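Local coordinates for dihydrofolate reductase, putative (Aspergillus flavus, PDB 6DRS), which probably catalyses the NADPH-dependent reduction of dihydrofolate to tetrahydrofolate, and here binds an antifolate inhibitor beside its cofactor, at residues A[8-13]-A[42-47]; A[22-27]-A[204-209]; A[174-179]-A[197-202]. One frame throughout, in Å; residues are numbered along the deposited sequence.

Contact 1: residues A[8-13]-A[42-47]; sequences TLIVAT and SFFARV. With H8A (3-{[(3R)-7,9-diamino-3-methyl-2,3-dihydrofuro[2,3-f]quinazolin-4-yl]oxy}benzonitrile), chain G.
The rings of Phe44 and Phe43 reach from the helix toward Ile10 of the strand, and each has a different neighbour on one face: the flat inhibitor for Phe44, a valine methyl for Phe43. The Phe44 ring lies over the inhibitor's fused ring system, with H8A C5 3.4 Å above the plane and toward the rim, while the nitrile nitrogen N21 comes to the edge of the same ring, in its plane. The Phe43 ring carries Val47 CG2 on its face. Ile10 meets both rings at a slant: its CD1 is 4.0 Å from Phe44 CD1 and 4.3 Å from Phe43 CE2. Val47 closes the cluster, with CG1 4.3 Å from Ile10 CD1.

Ile10 can span the gap because its longer branch is fully extended, CG1 anti to the backbone N (chi1 -176°) and the next torsion extended as well. Branching at CB suits the strand, and the long arm gives a greasy tip to aromatic partners. Its backbone does different work: the amino group N12 of H8A donates to Ile10 O over 2.8 Å, almost perfectly straight at 177°. Tyr162 OH bonds to the same carbonyl, so two partners grip it. Asp40 OD1 holds the ligand too, a polar grip familiar from diamino antifolates in this family.

Strand 7-17 and helix 38-49 run antiparallel here, their local axes 10.3 Å apart at 172°. The neighbouring strand 150-157 fills in beside them, Ile156 touching both Ile10 and Phe44, while strand 174-183 bonds along the other edge of strand 7-17.

Contact 2: residues A[22-27]-A[204-209]; sequences TLLGIG and ELLMEK. With NAP (NADP nicotinamide-adenine-dinucleotide phosphate), chain H.
Leu24 and Thr22 on the strand meet Leu205 and Leu206 at the end of a short helix, and across the two segments the contact is purely apolar. Leu24 divides its branches between two partners: CD1 lies 4.4 Å from Leu205 CD1, and CD2 lies 4.5 Å from Leu206 CD1. Leu206 CD1 also approaches Thr22 CB at 4.2 Å. Forked leucines suit this place, since one side chain can touch two neighbours, while threonine offers its carbon side to the helix and fits a strand by its branched CB.

Backbone hydrogen bonds finish the helix. Lys209 N bonds to Glu204 O at 2.8 Å and Glu208 N to Leu205 O at 3.2 Å; with the positive phi of Glu208 (53°) these define a Schellman motif. At the start of the same helix, just before the segment, Glu203 OE1 accepts a hydrogen bond from Thr22 N.

A third kind of interaction lies at the far end of the strand. Ile26 and Gly27 together face Thr197 in a classic beta bulge, and the carboxamide N7N of the cofactor donates to Ile26 O over 3.1 Å at 159°. With CG1 placed between backbone N and carbonyl carbon (chi1 66°), Ile26 brings CD1 to 4.0 Å from the nicotinamide carbon C2N. Gly27, which has no side chain, lets the ribose O3D of NADP come within 3.5 Å of its CA.

The chemistry thus separates along one strand: oily side chains fasten its first half to the helix end, where Thr22 O is buried with no partner in the model, while the last two residues serve the cofactor with a backbone carbonyl, the Ile26 side chain and a glycine.

Contact 3: residues A[174-179]-A[197-202]; sequences VRIVMT and TFFPID. With NAP (NADP nicotinamide-adenine-dinucleotide phosphate), chain H.
Ile176 and Phe199 approach from opposite directions and meet as aliphatic tip against aromatic rim. Ile176 CD1 sits at the edge of the ring, close to its plane, 3.8 Å from Phe199 CE2 and 3.9 Å from Phe199 CZ. The same methyl reaches Ile201 CD1 at 4.2 Å, so one terminal carbon ties two residues of 197-202 to strand 174-183. Met178 adds a looser touch, its CE coming obliquely to 4.4 Å from Phe199 CD2; an unbranched thioether chain, anti through its first two torsions (chi1 178°), is long enough to get there.

The Phe199 ring also has neighbours from its own segment. Pro200 CD lies 3.4 Å above one face, toward the rim, and Ile201 O comes to the edge in plane. Tyr162, from helix 159-167, meets the ring with its plane turned by about 60°.

In the dihydrofolate reductase fold, strand 174-183 belongs to the large central sheet, and residues 197-202 lead from a short edge strand over that sheet to the next helix. Asp202 takes the N-cap position there, though its side chain makes no capping bond. The flat ring of Phe199 offers its rim to Ile176 and the branched Ile201 adds a methyl beside it; Phe199 is buried, Ile201 only partly.

Contacts with the bound molecules lie at the margins. Thr197 CG2 makes a van der Waals contact, 3.8 Å from the ribose-linking oxygen O5D of NADP. Farther along strand 174-183, Thr179 touches the inhibitor, and its OG1 hydrogen-bonds to Asp40 OD1, which itself binds H8A.

All three contacts hang on one mixed sheet. Strand 7-17 of contact 1 has strand 22-27 of contact 2 and strand 174-183 of contact 3 as neighbours, and strand 22-27 in turn pairs with strand 197-198. Contacts 2 and 3 are closest, with centres about 7 Å apart; contact 1 lies about 11 Å from contact 3 and about 17 Å from contact 2. Along the chain, contacts 1 and 2 alternate their segments, contact 1 closes before contact 3 opens, and contact 3 falls between the two halves of contact 2. The sheet thereby links the inhibitor pocket by helix 38-49 with strands that touch NADP.

Contact 1: residues A[8-13]-A[42-47]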
loop_
_atom_site.group_PDB
_atom_site.type_symbol
_atom_site.label_atom_id
_atom_site.label_comp_id
_atom_site.label_asym_id
_atom_site.label_seq_id
_atom_site.Cartn_x
_atom_site.Cartn_y
_atom_site.Cartn_z
ATOM N N THR A 8 -8.912 0.213 3.513
ATOM C CA THR A 8 -8.064 1.355 3.249
ATOM C C THR A 8 -7.218 1.063 2.000
ATOM O O THR A 8 -6.446 0.111 1.987
ATOM C CB THR A 8 -7.207 1.675 4.479
ATOM O OG1 THR A 8 -8.091 1.884 5.586
ATOM C CG2 THR A 8 -6.308 2.870 4.274
ATOM N N LEU A 9 -7.388 1.883 0.966
ATOM C CA LEU A 9 -6.452 1.965 -0.173
ATOM C C LEU A 9 -5.304 2.907 0.207
ATOM O O LEU A 9 -5.539 4.017 0.715
ATOM C CB LEU A 9 -7.202 2.518 -1.386
ATOM C CG LEU A 9 -8.182 1.560 -2.051
ATOM C CD1 LEU A 9 -9.254 1.104 -1.074
ATOM C CD2 LEU A 9 -8.804 2.217 -3.281
ATOM N N ILE A 10 -4.068 2.462 0.027
ATOM C CA ILE A 10 -2.941 3.344 0.237
ATOM C C ILE A 10 -2.130 3.390 -1.057
ATOM O O ILE A 10 -1.843 2.330 -1.673
ATOM C CB ILE A 10 -2.096 2.908 1.440
ATOM C CG1 ILE A 10 -0.969 3.902 1.701
ATOM C CG2 ILE A 10 -1.596 1.474 1.290
ATOM C CD1 ILE A 10 -0.107 3.554 2.885
ATOM N N VAL A 11 -1.747 4.606 -1.431
ATOM C CA VAL A 11 -1.194 4.870 -2.780
ATOM C C VAL A 11 -0.318 6.116 -2.715
ATOM O O VAL A 11 -0.573 7.006 -1.892
ATOM C CB VAL A 11 -2.341 5.057 -3.800
ATOM C CG1 VAL A 11 -3.087 6.363 -3.563
ATOM C CG2 VAL A 11 -1.877 4.957 -5.252
ATOM N N ALA A 12 0.720 6.169 -3.553
ATOM C CA ALA A 12 1.424 7.428 -3.848
ATOM C C ALA A 12 1.043 7.873 -5.273
ATOM O O ALA A 12 1.025 7.049 -6.194
ATOM C CB ALA A 12 2.914 7.281 -3.648
ATOM N N THR A 13 0.620 9.130 -5.445
ATOM C CA THR A 13 0.297 9.636 -6.788
ATOM C C THR A 13 1.138 10.875 -7.122
ATOM O O THR A 13 1.674 11.551 -6.215
ATOM C CB THR A 13 -1.195 9.908 -7.006
ATOM O OG1 THR A 13 -1.537 11.073 -6.260
ATOM C CG2 THR A 13 -2.065 8.740 -6.631
ATOM N N SER A 42 9.287 4.477 3.882
ATOM C CA SER A 42 9.259 4.168 5.292
ATOM C C SER A 42 7.839 4.392 5.851
ATOM O O SER A 42 7.348 3.618 6.709
ATOM C CB SER A 42 10.354 4.906 6.041
ATOM O OG SER A 42 10.085 6.299 6.092
ATOM N N PHE A 43 7.162 5.416 5.334
ATOM C CA PHE A 43 5.804 5.703 5.714
ATOM C C PHE A 43 4.910 4.527 5.315
ATOM O O PHE A 43 4.071 4.063 6.103
ATOM C CB PHE A 43 5.311 7.032 5.125
ATOM C CG PHE A 43 3.827 7.285 5.305
ATOM C CD1 PHE A 43 3.335 7.887 6.462
ATOM C CD2 PHE A 43 2.913 6.951 4.310
ATOM C CE1 PHE A 43 1.976 8.146 6.614
ATOM C CE2 PHE A 43 1.556 7.191 4.466
ATOM C CZ PHE A 43 1.082 7.782 5.622
ATOM N N PHE A 44 5.080 4.053 4.092
ATOM C CA PHE A 44 4.276 2.926 3.611
ATOM C C PHE A 44 4.536 1.700 4.494
ATOM O O PHE A 44 3.610 0.982 4.814
ATOM C CB PHE A 44 4.579 2.601 2.146
ATOM C CG PHE A 44 3.971 1.302 1.669
ATOM C CD1 PHE A 44 2.658 1.251 1.201
ATOM C CD2 PHE A 44 4.720 0.124 1.670
ATOM C CE1 PHE A 44 2.104 0.051 0.755
ATOM C CE2 PHE A 44 4.156 -1.070 1.232
ATOM C CZ PHE A 44 2.853 -1.106 0.776
ATOM N N ALA A 45 5.810 1.488 4.839
ATOM C CA ALA A 45 6.228 0.314 5.581
ATOM C C ALA A 45 5.628 0.365 6.996
ATOM O O ALA A 45 4.940 -0.578 7.406
ATOM C CB ALA A 45 7.739 0.197 5.594
ATOM N N ARG A 46 5.819 1.485 7.692
ATOM C CA ARG A 46 5.347 1.633 9.090
ATOM C C ARG A 46 3.829 1.508 9.142
ATOM O O ARG A 46 3.309 0.800 9.974
ATOM C CB ARG A 46 5.744 2.969 9.723
ATOM C CG ARG A 46 7.241 3.132 9.894
ATOM C CD ARG A 46 7.437 4.372 10.751
ATOM N NE ARG A 46 6.809 5.544 10.145
ATOM C CZ ARG A 46 7.359 6.322 9.218
ATOM N NH1 ARG A 46 8.617 6.149 8.846
ATOM N NH2 ARG A 46 6.651 7.297 8.685
ATOM N N VAL A 47 3.134 2.205 8.250
ATOM C CA VAL A 47 1.698 2.200 8.254
ATOM C C VAL A 47 1.136 0.811 7.939
ATOM O O VAL A 47 0.195 0.383 8.602
ATOM C CB VAL A 47 1.149 3.309 7.346
ATOM C CG1 VAL A 47 -0.357 3.182 7.133
ATOM C CG2 VAL A 47 1.532 4.656 7.958
HETATM C C2 H8A G . 5.832 1.072 -2.632
HETATM C C3 H8A G . 5.594 2.323 -2.053
HETATM C C4 H8A G . 4.270 2.736 -1.796
HETATM C C5 H8A G . 3.173 1.915 -2.141
HETATM C C6 H8A G . 3.462 0.651 -2.707
HETATM C C7 H8A G . 4.752 0.271 -2.956
HETATM C C8 H8A G . 1.897 2.349 -1.856
HETATM O O1 H8A G . 7.101 0.647 -2.881
HETATM C C10 H8A G . 2.740 4.336 -0.963
HETATM C C14 H8A G . 7.779 -0.272 -2.098
HETATM C C15 H8A G . 8.894 -0.937 -2.654
HETATM C C16 H8A G . 9.603 -1.872 -1.880
HETATM C C17 H8A G . 9.195 -2.134 -0.559
HETATM C C18 H8A G . 8.089 -1.487 0.032
HETATM N N9 H8A G . 1.699 3.558 -1.287
HETATM N N11 H8A G . 4.005 3.951 -1.239
HETATM N N12 H8A G . 0.764 1.483 -2.164
HETATM N N13 H8A G . 2.567 5.654 -0.344
HETATM C C19 H8A G . 7.389 -0.557 -0.767
HETATM C C20 H8A G . 7.717 -1.761 1.292
HETATM N N21 H8A G . 7.366 -2.054 2.400
HETATM C C22 H8A G . 4.804 -1.051 -3.571
HETATM C C23 H8A G . 3.319 -1.304 -3.847
HETATM O O24 H8A G . 2.577 -0.325 -3.098
HETATM C C25 H8A G . 5.142 -2.061 -2.497
#

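Contact 2: residues A[22-27]-A[204-209]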
loop_
_atom_site.group_PDB
_atom_site.type_symbol
_atom_site.label_atom_id
_atom_site.label_comp_id
_atom_site.label_asym_id
_atom_site.label_seq_id
_atom_site.Cartn_x
_atom_site.Cartn_y
_atom_site.Cartn_z
ATOM N N THR A 22 -6.618 16.730 -14.499
ATOM C CA THR A 22 -5.383 16.270 -13.909
ATOM C C THR A 22 -5.491 14.766 -13.644
ATOM O O THR A 22 -6.384 14.314 -12.911
ATOM C CB THR A 22 -5.081 17.006 -12.606
ATOM O OG1 THR A 22 -5.017 18.391 -12.948
ATOM C CG2 THR A 22 -3.783 16.562 -11.966
ATOM N N LEU A 23 -4.595 13.997 -14.254
ATOM C CA LEU A 23 -4.465 12.561 -13.968
ATOM C C LEU A 23 -3.551 12.391 -12.743
ATOM O O LEU A 23 -2.772 13.318 -12.385
ATOM C CB LEU A 23 -3.860 11.855 -15.187
ATOM C CG LEU A 23 -4.732 11.809 -16.440
ATOM C CD1 LEU A 23 -3.944 11.280 -17.631
ATOM C CD2 LEU A 23 -6.000 10.988 -16.214
ATOM N N LEU A 24 -3.661 11.219 -12.103
ATOM C CA LEU A 24 -2.826 10.871 -10.934
ATOM C C LEU A 24 -1.964 9.652 -11.305
ATOM O O LEU A 24 -2.448 8.518 -11.318
ATOM C CB LEU A 24 -3.743 10.586 -9.738
ATOM C CG LEU A 24 -4.579 11.768 -9.228
ATOM C CD1 LEU A 24 -5.443 11.323 -8.060
ATOM C CD2 LEU A 24 -3.698 12.953 -8.827
ATOM N N GLY A 25 -0.719 9.906 -11.685
ATOM C CA GLY A 25 0.125 8.849 -12.191
ATOM C C GLY A 25 0.709 8.063 -11.028
ATOM O O GLY A 25 1.104 8.667 -10.016
ATOM N N ILE A 26 0.770 6.739 -11.173
ATOM C CA ILE A 26 1.206 5.854 -10.077
ATOM C C ILE A 26 2.313 4.899 -10.540
ATOM O O ILE A 26 3.068 4.435 -9.695
ATOM C CB ILE A 26 0.017 5.101 -9.443
ATOM C CG1 ILE A 26 -0.614 4.115 -10.427
ATOM C CG2 ILE A 26 -0.991 6.089 -8.857
ATOM C CD1 ILE A 26 -1.451 3.047 -9.778
ATOM N N GLY A 27 2.454 4.650 -11.846
ATOM C CA GLY A 27 3.387 3.620 -12.313
ATOM C C GLY A 27 3.888 3.850 -13.734
ATOM O O GLY A 27 3.214 4.493 -14.559
ATOM N N GLU A 204 -12.674 13.387 -8.990
ATOM C CA GLU A 204 -13.659 13.260 -7.962
ATOM C C GLU A 204 -13.028 13.412 -6.566
ATOM O O GLU A 204 -13.729 13.825 -5.649
ATOM C CB GLU A 204 -14.571 12.064 -8.225
ATOM C CG GLU A 204 -13.991 10.730 -7.826
ATOM C CD GLU A 204 -14.702 9.571 -8.514
ATOM O OE1 GLU A 204 -14.775 9.582 -9.781
ATOM O OE2 GLU A 204 -15.195 8.656 -7.786
ATOM N N LEU A 205 -11.722 13.136 -6.407
ATOM C CA LEU A 205 -11.005 13.416 -5.156
ATOM C C LEU A 205 -10.595 14.890 -5.099
ATOM O O LEU A 205 -10.760 15.539 -4.078
ATOM C CB LEU A 205 -9.746 12.550 -5.069
ATOM C CG LEU A 205 -9.961 11.044 -5.166
ATOM C CD1 LEU A 205 -8.622 10.326 -5.183
ATOM C CD2 LEU A 205 -10.849 10.547 -4.029
ATOM N N LEU A 206 -10.024 15.406 -6.176
ATOM C CA LEU A 206 -9.497 16.769 -6.127
ATOM C C LEU A 206 -10.662 17.775 -6.026
ATOM O O LEU A 206 -10.480 18.851 -5.462
ATOM C CB LEU A 206 -8.560 17.033 -7.320
ATOM C CG LEU A 206 -7.423 16.028 -7.540
ATOM C CD1 LEU A 206 -6.896 16.072 -8.973
ATOM C CD2 LEU A 206 -6.279 16.201 -6.537
ATOM N N MET A 207 -11.858 17.416 -6.499
ATOM C CA MET A 207 -13.012 18.319 -6.453
ATOM C C MET A 207 -13.980 17.881 -5.347
ATOM O O MET A 207 -15.074 18.441 -5.205
ATOM C CB MET A 207 -13.779 18.329 -7.784
ATOM C CG MET A 207 -12.966 18.764 -8.988
ATOM S SD MET A 207 -12.313 20.446 -8.838
ATOM C CE MET A 207 -10.616 20.177 -8.324
ATOM N N GLU A 208 -13.613 16.850 -4.601
ATOM C CA GLU A 208 -14.450 16.337 -3.509
ATOM C C GLU A 208 -15.884 16.032 -3.968
ATOM O O GLU A 208 -16.832 16.510 -3.369
ATOM C CB GLU A 208 -14.415 17.296 -2.318
ATOM C CG GLU A 208 -13.222 17.025 -1.439
ATOM C CD GLU A 208 -12.985 18.021 -0.324
ATOM O OE1 GLU A 208 -12.400 19.071 -0.620
ATOM O OE2 GLU A 208 -13.349 17.716 0.847
ATOM N N LYS A 209 -16.050 15.210 -4.994
ATOM C CA LYS A 209 -17.373 14.851 -5.452
ATOM C C LYS A 209 -17.636 13.401 -5.058
ATOM O O LYS A 209 -17.168 12.465 -5.713
ATOM C CB LYS A 209 -17.495 15.064 -6.963
ATOM C CG LYS A 209 -17.819 16.488 -7.404
ATOM C CD LYS A 209 -19.233 16.665 -7.972
ATOM C CE LYS A 209 -19.259 16.957 -9.463
ATOM N NZ LYS A 209 -20.469 16.378 -10.118
HETATM P PA NAP H . -2.117 -4.573 -10.695
HETATM O O1A NAP H . -1.050 -4.466 -9.643
HETATM O O2A NAP H . -3.529 -4.119 -10.615
HETATM O O5B NAP H . -2.135 -6.116 -11.204
HETATM C C5B NAP H . -2.820 -6.567 -12.389
HETATM C C4B NAP H . -2.876 -8.075 -12.263
HETATM O O4B NAP H . -3.685 -8.420 -11.137
HETATM C C3B NAP H . -3.543 -8.777 -13.437
HETATM O O3B NAP H . -2.595 -9.019 -14.487
HETATM C C2B NAP H . -4.030 -10.061 -12.791
HETATM O O2B NAP H . -2.923 -10.915 -12.517
HETATM C C1B NAP H . -4.450 -9.605 -11.405
HETATM N N9A NAP H . -5.854 -9.234 -11.384
HETATM C C8A NAP H . -6.242 -7.970 -11.614
HETATM N N7A NAP H . -7.587 -7.886 -11.534
HETATM C C5A NAP H . -8.071 -9.112 -11.239
HETATM C C6A NAP H . -9.417 -9.689 -11.020
HETATM N N6A NAP H . -10.470 -8.864 -11.096
HETATM N N1A NAP H . -9.558 -11.003 -10.738
HETATM C C2A NAP H . -8.458 -11.773 -10.659
HETATM N N3A NAP H . -7.194 -11.305 -10.851
HETATM C C4A NAP H . -6.924 -10.008 -11.147
HETATM O O3 NAP H . -1.397 -3.993 -12.053
HETATM P PN NAP H . -1.455 -2.493 -12.690
HETATM O O1N NAP H . -2.793 -1.894 -12.573
HETATM O O2N NAP H . -0.811 -2.715 -14.041
HETATM O O5D NAP H . -0.420 -1.699 -11.766
HETATM C C5D NAP H . 0.921 -2.108 -11.662
HETATM C C4D NAP H . 1.671 -0.797 -11.757
HETATM O O4D NAP H . 1.151 0.083 -10.760
HETATM C C3D NAP H . 3.163 -0.885 -11.542
HETATM O O3D NAP H . 3.771 0.110 -12.408
HETATM C C2D NAP H . 3.305 -0.496 -10.095
HETATM O O2D NAP H . 4.583 0.037 -9.852
HETATM C C1D NAP H . 2.218 0.541 -9.924
HETATM N N1N NAP H . 1.786 0.685 -8.518
HETATM C C2N NAP H . 1.949 1.892 -7.927
HETATM C C3N NAP H . 1.587 2.110 -6.582
HETATM C C7N NAP H . 1.772 3.490 -5.953
HETATM O O7N NAP H . 1.359 3.727 -4.813
HETATM N N7N NAP H . 2.399 4.435 -6.678
HETATM C C4N NAP H . 1.083 1.021 -5.843
HETATM C C5N NAP H . 0.937 -0.210 -6.486
HETATM C C6N NAP H . 1.307 -0.369 -7.823
HETATM P P2B NAP H . -2.519 -12.107 -13.520
HETATM O O1X NAP H . -2.018 -11.433 -14.790
HETATM O O2X NAP H . -1.329 -12.730 -12.820
HETATM O O3X NAP H . -3.853 -12.779 -13.633
#

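Contact 3: residues A[174-179]-A[197-202]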
loop_
_atom_site.group_PDB
_atom_site.type_symbol
_atom_site.label_atom_id
_atom_site.label_comp_id
_atom_site.label_asym_id
_atom_site.label_seq_id
_atom_site.Cartn_x
_atom_site.Cartn_y
_atom_site.Cartn_z
ATOM N N VAL A 174 -14.680 2.874 2.483
ATOM C CA VAL A 174 -13.381 2.843 1.821
ATOM C C VAL A 174 -12.711 4.203 2.003
ATOM O O VAL A 174 -13.339 5.257 1.890
ATOM C CB VAL A 174 -13.431 2.408 0.345
ATOM C CG1 VAL A 174 -14.238 1.136 0.150
ATOM C CG2 VAL A 174 -13.928 3.521 -0.551
ATOM N N ARG A 175 -11.443 4.145 2.354
ATOM C CA ARG A 175 -10.711 5.338 2.636
ATOM C C ARG A 175 -9.450 5.280 1.785
ATOM O O ARG A 175 -8.923 4.181 1.531
ATOM C CB ARG A 175 -10.343 5.386 4.121
ATOM C CG ARG A 175 -11.518 5.020 5.008
ATOM C CD ARG A 175 -11.250 4.608 6.425
ATOM N NE ARG A 175 -10.048 3.864 6.762
ATOM C CZ ARG A 175 -9.700 3.681 8.029
ATOM N NH1 ARG A 175 -8.634 2.975 8.347
ATOM N NH2 ARG A 175 -10.443 4.205 8.987
ATOM N N ILE A 176 -8.969 6.453 1.381
ATOM C CA ILE A 176 -7.742 6.506 0.636
ATOM C C ILE A 176 -6.699 7.267 1.454
ATOM O O ILE A 176 -6.909 8.420 1.800
ATOM C CB ILE A 176 -7.972 7.108 -0.766
ATOM C CG1 ILE A 176 -8.860 6.204 -1.622
ATOM C CG2 ILE A 176 -6.632 7.347 -1.437
ATOM C CD1 ILE A 176 -9.433 6.884 -2.842
ATOM N N VAL A 177 -5.574 6.613 1.748
ATOM C CA VAL A 177 -4.420 7.315 2.291
ATOM C C VAL A 177 -3.443 7.596 1.135
ATOM O O VAL A 177 -2.872 6.648 0.517
ATOM C CB VAL A 177 -3.759 6.486 3.406
ATOM C CG1 VAL A 177 -2.444 7.092 3.853
ATOM C CG2 VAL A 177 -4.739 6.312 4.557
ATOM N N MET A 178 -3.254 8.868 0.801
ATOM C CA MET A 178 -2.560 9.171 -0.447
ATOM C C MET A 178 -1.309 10.008 -0.168
ATOM O O MET A 178 -1.381 11.005 0.564
ATOM C CB MET A 178 -3.471 9.915 -1.428
ATOM C CG MET A 178 -2.736 10.288 -2.723
ATOM S SD MET A 178 -3.772 11.062 -3.984
ATOM C CE MET A 178 -4.908 9.747 -4.430
ATOM N N THR A 179 -0.165 9.594 -0.722
ATOM C CA THR A 179 0.992 10.449 -0.717
ATOM C C THR A 179 1.048 11.187 -2.062
ATOM O O THR A 179 1.154 10.539 -3.122
ATOM C CB THR A 179 2.293 9.666 -0.524
ATOM O OG1 THR A 179 2.207 8.843 0.646
ATOM C CG2 THR A 179 3.488 10.595 -0.451
ATOM N N THR A 197 0.509 4.081 -15.876
ATOM C CA THR A 197 -0.541 3.568 -14.963
ATOM C C THR A 197 -0.996 4.718 -14.064
ATOM O O THR A 197 -0.157 5.459 -13.576
ATOM C CB THR A 197 -0.017 2.374 -14.151
ATOM O OG1 THR A 197 0.726 1.539 -15.041
ATOM C CG2 THR A 197 -1.124 1.596 -13.468
ATOM N N PHE A 198 -2.317 4.845 -13.884
ATOM C CA PHE A 198 -2.953 5.963 -13.188
ATOM C C PHE A 198 -3.941 5.413 -12.156
ATOM O O PHE A 198 -4.535 4.338 -12.342
ATOM C CB PHE A 198 -3.650 6.894 -14.195
ATOM C CG PHE A 198 -2.761 7.264 -15.356
ATOM C CD1 PHE A 198 -2.672 6.442 -16.475
ATOM C CD2 PHE A 198 -1.970 8.405 -15.317
ATOM C CE1 PHE A 198 -1.803 6.750 -17.520
ATOM C CE2 PHE A 198 -1.113 8.714 -16.366
ATOM C CZ PHE A 198 -1.027 7.888 -17.467
ATOM N N PHE A 199 -4.135 6.173 -11.081
ATOM C CA PHE A 199 -5.248 5.935 -10.175
ATOM C C PHE A 199 -6.567 5.995 -10.963
ATOM O O PHE A 199 -6.683 6.767 -11.887
ATOM C CB PHE A 199 -5.158 6.912 -8.996
ATOM C CG PHE A 199 -5.762 6.367 -7.726
ATOM C CD1 PHE A 199 -5.201 5.271 -7.084
ATOM C CD2 PHE A 199 -6.905 6.930 -7.186
ATOM C CE1 PHE A 199 -5.770 4.748 -5.927
ATOM C CE2 PHE A 199 -7.477 6.404 -6.033
ATOM C CZ PHE A 199 -6.914 5.310 -5.410
ATOM N N PRO A 200 -7.539 5.148 -10.631
ATOM C CA PRO A 200 -8.767 4.987 -11.411
ATOM C C PRO A 200 -9.765 6.150 -11.256
ATOM O O PRO A 200 -10.758 6.220 -12.003
ATOM C CB PRO A 200 -9.431 3.680 -10.936
ATOM C CG PRO A 200 -8.355 2.983 -10.116
ATOM C CD PRO A 200 -7.435 4.077 -9.618
ATOM N N ILE A 201 -9.537 7.038 -10.297
ATOM C CA ILE A 201 -10.359 8.235 -10.093
ATOM C C ILE A 201 -9.350 9.346 -9.827
ATOM O O ILE A 201 -8.230 9.046 -9.379
ATOM C CB ILE A 201 -11.357 8.052 -8.923
ATOM C CG1 ILE A 201 -10.650 7.680 -7.614
ATOM C CG2 ILE A 201 -12.435 7.031 -9.287
ATOM C CD1 ILE A 201 -11.531 7.733 -6.378
ATOM N N ASP A 202 -9.710 10.591 -10.126
ATOM C CA ASP A 202 -8.749 11.692 -10.008
ATOM C C ASP A 202 -9.497 12.972 -9.633
ATOM O O ASP A 202 -9.220 13.589 -8.608
ATOM C CB ASP A 202 -7.942 11.904 -11.295
ATOM C CG ASP A 202 -8.707 11.530 -12.559
ATOM O OD1 ASP A 202 -9.857 12.018 -12.729
ATOM O OD2 ASP A 202 -8.166 10.724 -13.361
HETATM P PA NAP H . -2.117 -4.573 -10.695
HETATM O O1A NAP H . -1.050 -4.466 -9.643
HETATM O O2A NAP H . -3.529 -4.119 -10.615
HETATM O O5B NAP H . -2.135 -6.116 -11.204
HETATM C C5B NAP H . -2.820 -6.567 -12.389
HETATM C C4B NAP H . -2.876 -8.075 -12.263
HETATM O O4B NAP H . -3.685 -8.420 -11.137
HETATM C C3B NAP H . -3.543 -8.777 -13.437
HETATM O O3B NAP H . -2.595 -9.019 -14.487
HETATM C C2B NAP H . -4.030 -10.061 -12.791
HETATM O O2B NAP H . -2.923 -10.915 -12.517
HETATM C C1B NAP H . -4.450 -9.605 -11.405
HETATM N N9A NAP H . -5.854 -9.234 -11.384
HETATM C C8A NAP H . -6.242 -7.970 -11.614
HETATM N N7A NAP H . -7.587 -7.886 -11.534
HETATM C C5A NAP H . -8.071 -9.112 -11.239
HETATM C C6A NAP H . -9.417 -9.689 -11.020
HETATM N N6A NAP H . -10.470 -8.864 -11.096
HETATM N N1A NAP H . -9.558 -11.003 -10.738
HETATM C C2A NAP H . -8.458 -11.773 -10.659
HETATM N N3A NAP H . -7.194 -11.305 -10.851
HETATM C C4A NAP H . -6.924 -10.008 -11.147
HETATM O O3 NAP H . -1.397 -3.993 -12.053
HETATM P PN NAP H . -1.455 -2.493 -12.690
HETATM O O1N NAP H . -2.793 -1.894 -12.573
HETATM O O2N NAP H . -0.811 -2.715 -14.041
HETATM O O5D NAP H . -0.420 -1.699 -11.766
HETATM C C5D NAP H . 0.921 -2.108 -11.662
HETATM C C4D NAP H . 1.671 -0.797 -11.757
HETATM O O4D NAP H . 1.151 0.083 -10.760
HETATM C C3D NAP H . 3.163 -0.885 -11.542
HETATM O O3D NAP H . 3.771 0.110 -12.408
HETATM C C2D NAP H . 3.305 -0.496 -10.095
HETATM O O2D NAP H . 4.583 0.037 -9.852
HETATM C C1D NAP H . 2.218 0.541 -9.924
HETATM N N1N NAP H . 1.786 0.685 -8.518
HETATM C C2N NAP H . 1.949 1.892 -7.927
HETATM C C3N NAP H . 1.587 2.110 -6.582
HETATM C C7N NAP H . 1.772 3.490 -5.953
HETATM O O7N NAP H . 1.359 3.727 -4.813
HETATM N N7N NAP H . 2.399 4.435 -6.678
HETATM C C4N NAP H . 1.083 1.021 -5.843
HETATM C C5N NAP H . 0.937 -0.210 -6.486
HETATM C C6N NAP H . 1.307 -0.369 -7.823
HETATM P P2B NAP H . -2.519 -12.107 -13.520
HETATM O O1X NAP H . -2.018 -11.433 -14.790
HETATM O O2X NAP H . -1.329 -12.730 -12.820
HETATM O O3X NAP H . -3.853 -12.779 -13.633
#